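PDB 5H5Z: MHC class I antigen from Ctenopharyngodon idella, which probably presents peptides to T cells at the cell surface, as MHC class I heavy chains do in complex with beta-2-microglobulin. Local coordinates for residues V179-S184 with V256-K261. Residues are numbered along the deposited sequence; the frame is centred on the assembly and turned at random. Where two conformers were deposited one is given.
Sequences VSPQVS and VEHQDK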
loop_
_atom_site.group_PDB
_atom_site.type_symbol
_atom_site.label_atom_id
_atom_site.label_comp_id
_atom_site.label_asym_id
_atom_site.label_seq_id
_atom_site.Cartn_x
_atom_site.Cartn_y
_atom_site.Cartn_z
ATOM N N VAL A 179 -5.820 -11.306 -13.986
ATOM C CA VAL A 179 -6.415 -10.323 -14.887
ATOM C C VAL A 179 -5.301 -9.720 -15.747
ATOM O O VAL A 179 -4.329 -9.168 -15.221
ATOM C CB VAL A 179 -7.157 -9.205 -14.117
ATOM C CG1 VAL A 179 -7.926 -8.312 -15.078
ATOM C CG2 VAL A 179 -8.111 -9.794 -13.084
ATOM N N SER A 180 -5.446 -9.837 -17.062
ATOM C CA SER A 180 -4.433 -9.337 -17.992
ATOM C C SER A 180 -4.417 -7.805 -18.069
ATOM O O SER A 180 -5.457 -7.162 -17.897
ATOM C CB SER A 180 -4.624 -9.953 -19.382
ATOM O OG SER A 180 -4.494 -11.366 -19.329
ATOM N N PRO A 181 -3.231 -7.215 -18.310
ATOM C CA PRO A 181 -3.155 -5.754 -18.439
ATOM C C PRO A 181 -3.859 -5.231 -19.685
ATOM O O PRO A 181 -3.855 -5.886 -20.737
ATOM C CB PRO A 181 -1.650 -5.453 -18.506
ATOM C CG PRO A 181 -0.963 -6.746 -18.717
ATOM C CD PRO A 181 -1.902 -7.859 -18.341
ATOM N N GLN A 182 -4.495 -4.075 -19.537
ATOM C CA GLN A 182 -4.971 -3.300 -20.675
ATOM C C GLN A 182 -3.825 -2.377 -21.065
ATOM O O GLN A 182 -3.342 -1.605 -20.240
ATOM C CB GLN A 182 -6.239 -2.521 -20.313
ATOM C CG GLN A 182 -7.411 -3.420 -19.924
ATOM C CD GLN A 182 -8.630 -2.661 -19.433
ATOM O OE1 GLN A 182 -9.085 -2.862 -18.302
ATOM N NE2 GLN A 182 -9.176 -1.794 -20.279
ATOM N N VAL A 183 -3.374 -2.478 -22.313
ATOM C CA VAL A 183 -2.141 -1.819 -22.746
ATOM C C VAL A 183 -2.413 -0.777 -23.823
ATOM O O VAL A 183 -3.138 -1.047 -24.787
ATOM C CB VAL A 183 -1.104 -2.844 -23.269
ATOM C CG1 VAL A 183 0.188 -2.155 -23.695
ATOM C CG2 VAL A 183 -0.815 -3.915 -22.220
ATOM N N SER A 184 -1.838 0.413 -23.648
ATOM C CA SER A 184 -1.895 1.466 -24.666
ATOM C C SER A 184 -0.518 2.092 -24.898
ATOM O O SER A 184 0.340 2.070 -24.011
ATOM C CB SER A 184 -2.901 2.552 -24.273
ATOM O OG SER A 184 -4.224 2.044 -24.229
ATOM N N VAL A 256 4.431 -6.007 -23.404
ATOM C CA VAL A 256 4.007 -6.166 -22.013
ATOM C C VAL A 256 3.758 -7.642 -21.717
ATOM O O VAL A 256 2.917 -8.281 -22.363
ATOM C CB VAL A 256 2.746 -5.334 -21.681
ATOM C CG1 VAL A 256 2.348 -5.525 -20.227
ATOM C CG2 VAL A 256 2.990 -3.861 -21.957
ATOM N N GLU A 257 4.501 -8.177 -20.751
ATOM C CA GLU A 257 4.360 -9.575 -20.344
ATOM C C GLU A 257 3.762 -9.708 -18.943
ATOM O O GLU A 257 4.231 -9.087 -17.992
ATOM C CB GLU A 257 5.700 -10.317 -20.428
ATOM C CG GLU A 257 5.570 -11.822 -20.198
ATOM C CD GLU A 257 6.869 -12.581 -20.403
ATOM O OE1 GLU A 257 7.077 -13.588 -19.699
ATOM O OE2 GLU A 257 7.683 -12.178 -21.260
ATOM N N HIS A 258 2.728 -10.539 -18.832
ATOM C CA HIS A 258 2.042 -10.785 -17.567
ATOM C C HIS A 258 1.510 -12.206 -17.607
ATOM O O HIS A 258 0.872 -12.597 -18.584
ATOM C CB HIS A 258 0.896 -9.784 -17.399
ATOM C CG HIS A 258 0.073 -9.982 -16.161
ATOM N ND1 HIS A 258 0.462 -9.517 -14.922
ATOM C CD2 HIS A 258 -1.138 -10.558 -15.981
ATOM C CE1 HIS A 258 -0.465 -9.819 -14.030
ATOM N NE2 HIS A 258 -1.446 -10.449 -14.648
ATOM N N GLN A 259 1.791 -12.975 -16.554
ATOM C CA GLN A 259 1.360 -14.376 -16.466
ATOM C C GLN A 259 1.702 -15.187 -17.729
ATOM O O GLN A 259 0.834 -15.843 -18.309
ATOM C CB GLN A 259 -0.140 -14.464 -16.140
ATOM C CG GLN A 259 -0.534 -13.847 -14.807
ATOM C CD GLN A 259 0.093 -14.559 -13.622
ATOM O OE1 GLN A 259 -0.018 -15.779 -13.487
ATOM N NE2 GLN A 259 0.756 -13.798 -12.756
ATOM N N ASP A 260 2.967 -15.112 -18.151
ATOM C CA ASP A 260 3.507 -15.884 -19.293
ATOM C C ASP A 260 2.855 -15.590 -20.649
ATOM O O ASP A 260 2.974 -16.383 -21.593
ATOM C CB ASP A 260 3.470 -17.391 -19.003
ATOM C CG ASP A 260 3.979 -17.731 -17.619
ATOM O OD1 ASP A 260 5.117 -17.330 -17.281
ATOM O OD2 ASP A 260 3.231 -18.395 -16.868
ATOM N N LYS A 261 2.172 -14.451 -20.735
ATOM C CA LYS A 261 1.484 -14.031 -21.953
ATOM C C LYS A 261 1.928 -12.619 -22.304
ATOM O O LYS A 261 2.188 -11.811 -21.409
ATOM C CB LYS A 261 -0.035 -14.101 -21.763
ATOM C CG LYS A 261 -0.554 -15.509 -21.481
ATOM C CD LYS A 261 -2.048 -15.535 -21.171
ATOM C CE LYS A 261 -2.896 -15.477 -22.435
ATOM N NZ LYS A 261 -2.783 -16.712 -23.267
#
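P181 packs on V256 and H258, and V183 on V256, across the interior of an immunoglobulin C1-set domain, a worked example of two sheets of a beta sandwich meeting through side chains. Strand 182-187 edges one sheet, strand 252-258 belongs to the other, and no hydrogen bond links 179-184 to 256-261. The pyrrolidine ring of P181 fills the angle between two neighbours: its CD lies 3.5 Å from CB of H258, while its CG stands 3.8 Å from CG1 of V256. Two residues further along, both methyls of V183 close on a single methyl of V256, with V183 CG1 3.7 Å and V183 CG2 3.8 Å from V256 CG2. In V256, CG1 is anti to the backbone N (chi1 -180°), which sends one branch to the proline and leaves the other for the valine. The row also touches the intersheet disulfide: C196, bonded to C254, packs on V183 and V256.

H258 ends the row with a polar ring. ND1 is hydrogen-bonded to O of G205 and NE2 more weakly to O of Y202, so both ring nitrogens of this buried side chain are satisfied, which should hold its rotation from the loop after strand 194-201. CG of Q259 lies over one face of the imidazole, 3.4 Å above its plane and offset toward the rim. Beyond, a type I' turn from H258 to K261 reverses the chain into strand 261-266. Toward 179-184, NE2 of H258 comes within 3.2 Å of O of V179, but at an angle too poor for a hydrogen bond.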